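Local coordinates for protein cytochrome c-552 (PDB 1H1O) that carries electrons in the periplasm as a diheme, high-potential cytochrome c of the c4 type, at residues A[167-170]-A[171-174]; A[102-105]-A[106-110]; A[147-150]-A[151-155]; A[70-73]-A[74-77]. All coordinates share one frame; numbering follows the deposited sequence.

Contact 1 of 4, residues A[167-170]-A[171-174]; sequences NITV and AQMK
T169 and Q172 hold each other by a reciprocal pair of bonds at the start of helix 170-182. From the side-chain amide, Q172 OE1 accepts the backbone hydrogen of T169 N at 3.0 Å, in an almost straight bond (172° at the hydrogen) with the donor somewhat tilted from the carboxamide plane. In return Q172 N donates to T169 OG1 at 3.2 Å. The hydroxyl gets there because OG1 stands between the backbone N and the carbonyl carbon (chi1 64°), facing the Q172 amide. A weak third bond runs from T169 OG1 to Q172 OE1, 3.4 Å away. This is a capping box with T169 as N-cap. The first helical bond follows at once, M173 N to T169 O at 2.9 Å, and K174 N to V170 O continues the series. Flanking the box is a hydrophobic staple: I168 CG2, anti to its own amide nitrogen, packs on M173 CG at 3.5 Å. Further out, I168 also touches the heme, while M173 reaches L148, T149 and H152 on helix 141-153. The other branch of the Q172 amide, NE2, is hydrogen-bonded to E114 OE2, which fixes how the amide is turned. With an alanine at Q172, T169 N would probably lose this acceptor and the E114 carboxylate its amide mate.

Contact 2 of 4, residues A[102-105]-A[106-110]; sequences EGKA and IFNQG
Helix 100-109, the N-terminal helix of the second cytochrome c domain, runs to its C-terminal end here, and residues 102-105 meet 106-110 through successive turns. As in cytochromes c generally, this helix packs against the C-terminal one: I106 touches V176, F107 touches L180 and K104 touches Y179, all on helix 170-182. Within the helix, I106 N bonds to E102 O at 3.1 Å, F107 N to G103 O at 2.7 Å and N108 N to K104 O at 2.9 Å. The side chains rest on the same carbonyls. I106 turns CG1 back along the helix, 3.4 Å from E102 O, and F107 CB lies close to G103 O. The F107 ring itself leaves residues 102-105 behind: with CG anti to the backbone N (chi1 -174°) it heads for M120 and H123, the latter the predicted axial ligand of the second heme; the F107 backbone is also hydrogen-bonded to that of M120. K104 stretches out fully extended, its side chain crossing that of N108 at an angle, while N108 CB lies 3.5 Å from K104 O. The helix stops at G110, whose positive phi (69°) turns the chain out of the helical path. Two amides gather on the carbonyl of A105 at this end: Q109 N bonds to A105 O at 2.7 Å, and G110 N, whose main bond goes to I106 O at 2.7 Å, adds a weak one to A105 O. Beside them Q109 CB comes within 3.1 Å of A105 O.

Contact 3 of 4, residues A[147-150]-A[151-155]; sequences QLTY and FHNGT. With ZN (zinc ion), chain H; HEM (protoporphyrin IX containing Fe), chain C.
The F151 ring is set between Q147 and the heme: its CD2 comes obliquely to within 3.0 Å of Q147 O, and its edge meets the porphyrin, CE2 lying 3.6 Å from HEM C2A with HEM CAA in the ring plane. The ring also touches M161 and A165 of helix 159-165. The Y150 ring is approached obliquely by T155, OG1 being 3.1 Å from Y150 CD2; Y150 OH is hydrogen-bonded to N59 N in the first domain. The third flat group, the H152 imidazole, binds a zinc ion through NE2 at 2.3 Å. All three belong to the last turns of helix 141-153, which lines the second heme pocket of this cytochrome c fold. L148 shares the task, placing CD2 3.6 Å from HEM CHB. Substituting an alanine for F151 would probably open a gap between the heme edge and M161 and A165. H152 faces elsewhere: CG lies anti to the backbone N (chi1 -175°), leading the ring away from residues 147-150, and ND1 is hydrogen-bonded to A165 O, so both nitrogens fix its rotation. The helix ends at G154, with positive phi, where G154 N bonds to Y150 O at 2.8 Å from above the carbonyl plane. On the outer side T149 and N153 run side by side, T149 CG2 3.7 Å from N153 OD1, while T149 OG1 turns back to bond I145 O.

Contact 4 of 4, residues A[70-73]-A[74-77]; sequences ALDS and AKIT
D72 and K75 make the capping bond of helix 73-85. K75 N donates to D72 OD2 at 2.6 Å, meeting the oxygen on its syn side but 30° out of the carboxylate plane. D72 is the N-cap; with CG between the backbone N and the carbonyl carbon (chi1 61°) its carboxylate swings over the first turn and reaches that amide. Backbone bonds carry on from there: I76 N points almost straight at D72 O, 2.9 Å away, and T77 N bonds to S73 O at 3.0 Å. T77 OG1 is hydrogen-bonded to E44 OE2 on helix 40-51. The apolar part is a hydrophobic staple around the cap, L71 CB packing against I76 CG1 at 3.9 Å. Both side chains also rest on L47 of helix 40-51, and L71 touches the first heme. The opposite charges are near each other but do not touch. The K75 chain bends at chi2 and chi3 and doubles back past the carboxylate, yet NZ stays 4.4 Å from D72 OD1, beyond a salt bridge. With the helix amides and a lysine near it, the D72 carboxylate is probably stabilised as an anion, its charge favourably placed at the positive end of the helix dipole.

Overall arrangement
Contacts 1 and 4 are the same kind of structure in the two cytochrome c domains, 35 Å apart between centres: each starts a helix with an N-cap and a hydrophobic staple beside a heme. A threonine and a glutamine cap contact 1 reciprocally, whereas contact 4, the more exposed, uses a carboxylate. Contacts 2 and 3 are instead helix ends, both leaving the helix at a glycine; contact 3 is the more buried and lies against the heme. Within the second domain, helix 170-182 joins the three: in contact 1, Q172 CB packs on I106 CD1 of contact 2 at 3.8 Å, and M173 CE lies 3.4 Å from L148 O of contact 3.

Contact 1 of 4, residues A[167-170]-A[171-174]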
loop_
_atom_site.group_PDB
_atom_site.type_symbol
_atom_site.label_atom_id
_atom_site.label_comp_id
_atom_site.label_asym_id
_atom_site.label_seq_id
_atom_site.Cartn_x
_atom_site.Cartn_y
_atom_site.Cartn_z
ATOM N N ASN A 167 -13.287 -11.849 -2.971
ATOM C CA ASN A 167 -13.450 -12.452 -4.283
ATOM C C ASN A 167 -12.380 -12.151 -5.316
ATOM O O ASN A 167 -12.464 -12.630 -6.437
ATOM C CB ASN A 167 -14.804 -12.047 -4.857
ATOM C CG ASN A 167 -15.927 -12.359 -3.923
ATOM O OD1 ASN A 167 -16.809 -11.534 -3.702
ATOM N ND2 ASN A 167 -15.905 -13.552 -3.359
ATOM N N ILE A 168 -11.378 -11.370 -4.959
ATOM C CA ILE A 168 -10.344 -11.064 -5.928
ATOM C C ILE A 168 -9.459 -12.275 -6.158
ATOM O O ILE A 168 -8.969 -12.887 -5.209
ATOM C CB ILE A 168 -9.470 -9.886 -5.462
ATOM C CG1 ILE A 168 -10.359 -8.684 -5.133
ATOM C CG2 ILE A 168 -8.476 -9.508 -6.562
ATOM C CD1 ILE A 168 -9.625 -7.550 -4.408
ATOM N N THR A 169 -9.269 -12.630 -7.422
ATOM C CA THR A 169 -8.406 -13.755 -7.758
ATOM C C THR A 169 -6.971 -13.221 -7.919
ATOM O O THR A 169 -6.747 -12.005 -8.046
ATOM C CB THR A 169 -8.793 -14.397 -9.098
ATOM O OG1 THR A 169 -8.578 -13.434 -10.138
ATOM C CG2 THR A 169 -10.267 -14.844 -9.107
ATOM N N VAL A 170 -6.009 -14.138 -7.916
ATOM C CA VAL A 170 -4.606 -13.782 -8.079
ATOM C C VAL A 170 -4.436 -13.044 -9.402
ATOM O O VAL A 170 -3.721 -12.049 -9.480
ATOM C CB VAL A 170 -3.711 -15.034 -8.096
ATOM C CG1 VAL A 170 -2.291 -14.644 -8.447
ATOM C CG2 VAL A 170 -3.747 -15.718 -6.739
ATOM N N ALA A 171 -5.108 -13.532 -10.440
ATOM C CA ALA A 171 -5.024 -12.909 -11.748
ATOM C C ALA A 171 -5.455 -11.435 -11.714
ATOM O O ALA A 171 -4.770 -10.577 -12.274
ATOM C CB ALA A 171 -5.864 -13.676 -12.734
ATOM N N GLN A 172 -6.582 -11.143 -11.064
ATOM C CA GLN A 172 -7.078 -9.775 -10.969
ATOM C C GLN A 172 -6.168 -8.932 -10.074
ATOM O O GLN A 172 -5.959 -7.742 -10.338
ATOM C CB GLN A 172 -8.507 -9.767 -10.427
ATOM C CG GLN A 172 -9.510 -10.464 -11.346
ATOM C CD GLN A 172 -10.828 -10.797 -10.648
ATOM O OE1 GLN A 172 -10.861 -11.050 -9.442
ATOM N NE2 GLN A 172 -11.917 -10.819 -11.416
ATOM N N MET A 173 -5.635 -9.538 -9.014
ATOM C CA MET A 173 -4.724 -8.813 -8.132
ATOM C C MET A 173 -3.589 -8.257 -8.971
ATOM O O MET A 173 -3.166 -7.119 -8.782
ATOM C CB MET A 173 -4.118 -9.730 -7.074
ATOM C CG MET A 173 -5.058 -10.145 -5.971
ATOM S SD MET A 173 -4.181 -11.186 -4.808
ATOM C CE MET A 173 -5.547 -11.699 -3.756
ATOM N N LYS A 174 -3.104 -9.073 -9.901
ATOM C CA LYS A 174 -2.012 -8.675 -10.785
ATOM C C LYS A 174 -2.431 -7.506 -11.693
ATOM O O LYS A 174 -1.662 -6.575 -11.929
ATOM C CB LYS A 174 -1.572 -9.868 -11.633
ATOM C CG LYS A 174 -0.942 -11.006 -10.836
ATOM C CD LYS A 174 -0.538 -12.144 -11.762
ATOM C CE LYS A 174 0.256 -13.217 -11.031
ATOM N NZ LYS A 174 0.625 -14.326 -11.956
#

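Contact 2 of 4, residues A[102-105]-A[106-110]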
loop_
_atom_site.group_PDB
_atom_site.type_symbol
_atom_site.label_atom_id
_atom_site.label_comp_id
_atom_site.label_asym_id
_atom_site.label_seq_id
_atom_site.Cartn_x
_atom_site.Cartn_y
_atom_site.Cartn_z
ATOM N N GLU A 102 -6.846 -4.158 -17.790
ATOM C CA GLU A 102 -7.679 -5.013 -16.961
ATOM C C GLU A 102 -7.843 -4.381 -15.587
ATOM O O GLU A 102 -8.954 -4.180 -15.112
ATOM C CB GLU A 102 -6.996 -6.361 -16.790
ATOM C CG GLU A 102 -6.671 -7.022 -18.086
ATOM C CD GLU A 102 -7.921 -7.418 -18.797
ATOM O OE1 GLU A 102 -7.837 -7.848 -19.964
ATOM O OE2 GLU A 102 -8.994 -7.306 -18.171
ATOM N N GLY A 103 -6.708 -4.081 -14.964
ATOM C CA GLY A 103 -6.703 -3.491 -13.643
ATOM C C GLY A 103 -7.419 -2.167 -13.598
ATOM O O GLY A 103 -8.048 -1.838 -12.590
ATOM N N LYS A 104 -7.336 -1.395 -14.679
ATOM C CA LYS A 104 -7.996 -0.100 -14.684
ATOM C C LYS A 104 -9.504 -0.279 -14.602
ATOM O O LYS A 104 -10.177 0.400 -13.826
ATOM C CB LYS A 104 -7.651 0.706 -15.939
ATOM C CG LYS A 104 -8.270 2.097 -15.916
ATOM C CD LYS A 104 -7.851 2.942 -17.104
ATOM C CE LYS A 104 -8.407 4.350 -16.959
ATOM N NZ LYS A 104 -8.349 5.106 -18.237
ATOM N N ALA A 105 -10.028 -1.198 -15.407
ATOM C CA ALA A 105 -11.462 -1.460 -15.425
ATOM C C ALA A 105 -11.892 -1.919 -14.038
ATOM O O ALA A 105 -12.924 -1.493 -13.524
ATOM C CB ALA A 105 -11.782 -2.522 -16.457
ATOM N N ILE A 106 -11.079 -2.774 -13.426
ATOM C CA ILE A 106 -11.374 -3.279 -12.095
ATOM C C ILE A 106 -11.361 -2.160 -11.077
ATOM O O ILE A 106 -12.286 -1.999 -10.285
ATOM C CB ILE A 106 -10.346 -4.332 -11.660
ATOM C CG1 ILE A 106 -10.526 -5.607 -12.493
ATOM C CG2 ILE A 106 -10.496 -4.630 -10.179
ATOM C CD1 ILE A 106 -9.345 -6.604 -12.397
ATOM N N PHE A 107 -10.301 -1.371 -11.098
ATOM C CA PHE A 107 -10.185 -0.295 -10.124
ATOM C C PHE A 107 -11.339 0.691 -10.197
ATOM O O PHE A 107 -11.916 1.069 -9.144
ATOM C CB PHE A 107 -8.872 0.471 -10.329
ATOM C CG PHE A 107 -8.615 1.501 -9.279
ATOM C CD1 PHE A 107 -8.051 1.143 -8.078
ATOM C CD2 PHE A 107 -9.016 2.815 -9.474
ATOM C CE1 PHE A 107 -7.890 2.077 -7.058
ATOM C CE2 PHE A 107 -8.867 3.768 -8.478
ATOM C CZ PHE A 107 -8.304 3.398 -7.261
ATOM N N ASN A 108 -11.671 1.121 -11.412
ATOM C CA ASN A 108 -12.722 2.114 -11.609
ATOM C C ASN A 108 -14.139 1.567 -11.672
ATOM O O ASN A 108 -15.071 2.201 -11.174
ATOM C CB ASN A 108 -12.476 2.921 -12.891
ATOM C CG ASN A 108 -11.152 3.659 -12.880
ATOM O OD1 ASN A 108 -10.721 4.173 -11.856
ATOM N ND2 ASN A 108 -10.511 3.729 -14.036
ATOM N N GLN A 109 -14.307 0.395 -12.278
ATOM C CA GLN A 109 -15.639 -0.173 -12.436
ATOM C C GLN A 109 -15.942 -1.381 -11.567
ATOM O O GLN A 109 -17.102 -1.709 -11.345
ATOM C CB GLN A 109 -15.856 -0.545 -13.901
ATOM C CG GLN A 109 -15.542 0.582 -14.872
ATOM C CD GLN A 109 -15.943 0.255 -16.303
ATOM O OE1 GLN A 109 -17.134 0.249 -16.648
ATOM N NE2 GLN A 109 -14.948 -0.025 -17.146
ATOM N N GLY A 110 -14.902 -2.034 -11.069
ATOM C CA GLY A 110 -15.109 -3.216 -10.262
ATOM C C GLY A 110 -15.639 -4.267 -11.209
ATOM O O GLY A 110 -15.616 -4.065 -12.420
#

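Contact 3 of 4, residues A[147-150]-A[151-155]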
loop_
_atom_site.group_PDB
_atom_site.type_symbol
_atom_site.label_atom_id
_atom_site.label_comp_id
_atom_site.label_asym_id
_atom_site.label_seq_id
_atom_site.Cartn_x
_atom_site.Cartn_y
_atom_site.Cartn_z
ATOM N N GLN A 147 -0.239 -7.287 -0.578
ATOM C CA GLN A 147 -1.236 -6.842 0.373
ATOM C C GLN A 147 -2.612 -7.427 0.024
ATOM O O GLN A 147 -3.361 -7.801 0.905
ATOM C CB GLN A 147 -1.254 -5.321 0.427
ATOM C CG GLN A 147 0.111 -4.754 0.810
ATOM C CD GLN A 147 0.644 -5.398 2.071
ATOM O OE1 GLN A 147 1.819 -5.793 2.147
ATOM N NE2 GLN A 147 -0.217 -5.519 3.070
ATOM N N LEU A 148 -2.935 -7.529 -1.259
ATOM C CA LEU A 148 -4.211 -8.094 -1.629
ATOM C C LEU A 148 -4.231 -9.554 -1.177
ATOM O O LEU A 148 -5.258 -10.077 -0.757
ATOM C CB LEU A 148 -4.428 -7.965 -3.138
ATOM C CG LEU A 148 -4.737 -6.519 -3.529
ATOM C CD1 LEU A 148 -4.887 -6.411 -5.042
ATOM C CD2 LEU A 148 -6.015 -6.066 -2.800
ATOM N N THR A 149 -3.077 -10.204 -1.243
ATOM C CA THR A 149 -2.973 -11.589 -0.816
ATOM C C THR A 149 -3.228 -11.668 0.694
ATOM O O THR A 149 -3.972 -12.532 1.170
ATOM C CB THR A 149 -1.583 -12.132 -1.135
ATOM O OG1 THR A 149 -1.354 -12.006 -2.541
ATOM C CG2 THR A 149 -1.466 -13.610 -0.739
ATOM N N TYR A 150 -2.612 -10.755 1.441
ATOM C CA TYR A 150 -2.764 -10.708 2.900
ATOM C C TYR A 150 -4.216 -10.408 3.295
ATOM O O TYR A 150 -4.724 -10.930 4.285
ATOM C CB TYR A 150 -1.856 -9.625 3.489
ATOM C CG TYR A 150 -0.371 -9.949 3.558
ATOM C CD1 TYR A 150 0.569 -8.928 3.467
ATOM C CD2 TYR A 150 0.092 -11.250 3.782
ATOM C CE1 TYR A 150 1.922 -9.172 3.598
ATOM C CE2 TYR A 150 1.464 -11.515 3.917
ATOM C CZ TYR A 150 2.374 -10.463 3.823
ATOM O OH TYR A 150 3.738 -10.648 3.943
ATOM N N PHE A 151 -4.865 -9.542 2.531
ATOM C CA PHE A 151 -6.256 -9.183 2.788
ATOM C C PHE A 151 -7.174 -10.348 2.438
ATOM O O PHE A 151 -8.128 -10.645 3.155
ATOM C CB PHE A 151 -6.658 -7.965 1.952
ATOM C CG PHE A 151 -6.111 -6.670 2.461
ATOM C CD1 PHE A 151 -6.276 -6.308 3.792
ATOM C CD2 PHE A 151 -5.507 -5.770 1.599
ATOM C CE1 PHE A 151 -5.853 -5.057 4.253
ATOM C CE2 PHE A 151 -5.085 -4.512 2.062
ATOM C CZ PHE A 151 -5.265 -4.167 3.383
ATOM N N HIS A 152 -6.878 -10.986 1.314
ATOM C CA HIS A 152 -7.649 -12.120 0.844
ATOM C C HIS A 152 -7.429 -13.262 1.822
ATOM O O HIS A 152 -8.346 -14.008 2.140
ATOM C CB HIS A 152 -7.176 -12.515 -0.543
ATOM C CG HIS A 152 -7.988 -13.603 -1.163
ATOM N ND1 HIS A 152 -9.264 -13.398 -1.646
ATOM C CD2 HIS A 152 -7.721 -14.916 -1.346
ATOM C CE1 HIS A 152 -9.744 -14.541 -2.102
ATOM N NE2 HIS A 152 -8.827 -15.476 -1.931
ATOM N N ASN A 153 -6.198 -13.376 2.305
ATOM C CA ASN A 153 -5.817 -14.395 3.282
ATOM C C ASN A 153 -6.426 -14.154 4.643
ATOM O O ASN A 153 -6.751 -15.096 5.358
ATOM C CB ASN A 153 -4.297 -14.406 3.488
ATOM C CG ASN A 153 -3.589 -15.256 2.488
ATOM O OD1 ASN A 153 -2.355 -15.251 2.411
ATOM N ND2 ASN A 153 -4.362 -16.018 1.708
ATOM N N GLY A 154 -6.533 -12.884 5.014
ATOM C CA GLY A 154 -7.039 -12.541 6.332
ATOM C C GLY A 154 -5.850 -12.331 7.265
ATOM O O GLY A 154 -6.012 -12.000 8.442
ATOM N N THR A 155 -4.636 -12.506 6.747
ATOM C CA THR A 155 -3.465 -12.326 7.595
ATOM C C THR A 155 -3.228 -10.840 7.891
ATOM O O THR A 155 -2.632 -10.485 8.913
ATOM C CB THR A 155 -2.230 -13.035 6.985
ATOM O OG1 THR A 155 -2.034 -12.618 5.628
ATOM C CG2 THR A 155 -2.466 -14.545 6.992
HETATM ZN ZN ZN H . -9.060 -17.760 -1.910
HETATM C CHA HEM C . -5.914 -0.589 1.613
HETATM C CHB HEM C . -6.511 -2.487 -2.742
HETATM C CHC HEM C . -11.190 -1.358 -2.509
HETATM C CHD HEM C . -10.562 0.569 1.793
HETATM C C1A HEM C . -5.653 -1.214 0.393
HETATM C C2A HEM C . -4.363 -1.721 -0.021
HETATM C C3A HEM C . -4.511 -2.253 -1.253
HETATM C C4A HEM C . -5.924 -2.070 -1.579
HETATM C CMA HEM C . -3.499 -2.912 -2.142
HETATM C CAA HEM C . -3.125 -1.654 0.805
HETATM C CBA HEM C . -2.376 -0.337 0.667
HETATM C CGA HEM C . -1.131 -0.318 1.281
HETATM O O1A HEM C . -0.430 0.706 1.033
HETATM O O2A HEM C . -0.717 -1.205 2.034
HETATM C C1B HEM C . -7.851 -2.338 -3.042
HETATM C C2B HEM C . -8.441 -2.831 -4.260
HETATM C C3B HEM C . -9.764 -2.537 -4.168
HETATM C C4B HEM C . -9.964 -1.838 -2.934
HETATM C CMB HEM C . -7.664 -3.548 -5.341
HETATM C CAB HEM C . -10.883 -2.848 -5.098
HETATM C CBB HEM C . -10.974 -4.356 -5.492
HETATM C C1C HEM C . -11.433 -0.724 -1.339
HETATM C C2C HEM C . -12.723 -0.243 -0.911
HETATM C C3C HEM C . -12.515 0.279 0.322
HETATM C C4C HEM C . -11.137 0.143 0.619
HETATM C CMC HEM C . -13.983 -0.370 -1.746
HETATM C CAC HEM C . -13.513 0.916 1.316
HETATM C CBC HEM C . -14.758 0.019 1.606
HETATM C C1D HEM C . -9.231 0.432 2.136
HETATM C C2D HEM C . -8.672 0.881 3.405
HETATM C C3D HEM C . -7.383 0.548 3.356
HETATM C C4D HEM C . -7.138 -0.098 2.045
HETATM C CMD HEM C . -9.460 1.550 4.491
HETATM C CAD HEM C . -6.309 0.742 4.399
HETATM C CBD HEM C . -6.450 -0.378 5.524
HETATM C CGD HEM C . -5.747 -0.069 6.712
HETATM O O1D HEM C . -6.160 0.869 7.484
HETATM O O2D HEM C . -4.714 -0.715 7.028
HETATM N NA HEM C . -6.589 -1.429 -0.554
HETATM N NB HEM C . -8.794 -1.732 -2.230
HETATM N NC HEM C . -10.463 -0.471 -0.384
HETATM N ND HEM C . -8.277 -0.158 1.325
HETATM FE FE HEM C . -8.541 -0.928 -0.472
#

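Contact 4 of 4, residues A[70-73]-A[74-77]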
loop_
_atom_site.group_PDB
_atom_site.type_symbol
_atom_site.label_atom_id
_atom_site.label_comp_id
_atom_site.label_asym_id
_atom_site.label_seq_id
_atom_site.Cartn_x
_atom_site.Cartn_y
_atom_site.Cartn_z
ATOM N N ALA A 70 10.251 0.836 18.352
ATOM C CA ALA A 70 11.071 1.920 18.869
ATOM C C ALA A 70 10.516 3.277 18.486
ATOM O O ALA A 70 11.247 4.261 18.451
ATOM C CB ALA A 70 12.500 1.777 18.356
ATOM N N LEU A 71 9.224 3.335 18.191
ATOM C CA LEU A 71 8.608 4.593 17.806
ATOM C C LEU A 71 7.561 5.025 18.812
ATOM O O LEU A 71 6.798 4.204 19.315
ATOM C CB LEU A 71 7.945 4.474 16.432
ATOM C CG LEU A 71 8.792 4.086 15.223
ATOM C CD1 LEU A 71 7.932 4.190 13.977
ATOM C CD2 LEU A 71 9.993 4.994 15.102
ATOM N N ASP A 72 7.538 6.320 19.105
ATOM C CA ASP A 72 6.570 6.889 20.031
ATOM C C ASP A 72 5.557 7.676 19.201
ATOM O O ASP A 72 5.764 7.892 18.000
ATOM C CB ASP A 72 7.267 7.811 21.048
ATOM C CG ASP A 72 7.971 8.997 20.392
ATOM O OD1 ASP A 72 8.550 9.830 21.124
ATOM O OD2 ASP A 72 7.945 9.102 19.146
ATOM N N SER A 73 4.465 8.099 19.832
ATOM C CA SER A 73 3.428 8.855 19.130
ATOM C C SER A 73 4.015 10.019 18.337
ATOM O O SER A 73 3.652 10.250 17.182
ATOM C CB SER A 73 2.393 9.381 20.130
ATOM O OG SER A 73 1.737 8.312 20.787
ATOM N N ALA A 74 4.942 10.737 18.964
ATOM C CA ALA A 74 5.575 11.887 18.336
ATOM C C ALA A 74 6.327 11.556 17.054
ATOM O O ALA A 74 6.202 12.267 16.055
ATOM C CB ALA A 74 6.511 12.562 19.320
ATOM N N LYS A 75 7.123 10.491 17.084
ATOM C CA LYS A 75 7.882 10.100 15.901
ATOM C C LYS A 75 6.955 9.562 14.834
ATOM O O LYS A 75 7.092 9.897 13.657
ATOM C CB LYS A 75 8.937 9.046 16.248
ATOM C CG LYS A 75 10.373 9.547 16.127
ATOM C CD LYS A 75 10.743 10.535 17.242
ATOM C CE LYS A 75 10.094 11.912 17.079
ATOM N NZ LYS A 75 10.314 12.752 18.295
ATOM N N ILE A 76 6.014 8.719 15.244
ATOM C CA ILE A 76 5.067 8.167 14.288
ATOM C C ILE A 76 4.501 9.322 13.489
ATOM O O ILE A 76 4.552 9.326 12.265
ATOM C CB ILE A 76 3.937 7.409 14.998
ATOM C CG1 ILE A 76 4.485 6.076 15.514
ATOM C CG2 ILE A 76 2.765 7.185 14.046
ATOM C CD1 ILE A 76 3.476 5.231 16.248
ATOM N N THR A 77 3.994 10.326 14.189
ATOM C CA THR A 77 3.428 11.492 13.524
ATOM C C THR A 77 4.469 12.250 12.708
ATOM O O THR A 77 4.201 12.706 11.594
ATOM C CB THR A 77 2.816 12.452 14.549
ATOM O OG1 THR A 77 1.782 11.770 15.273
ATOM C CG2 THR A 77 2.235 13.688 13.847
#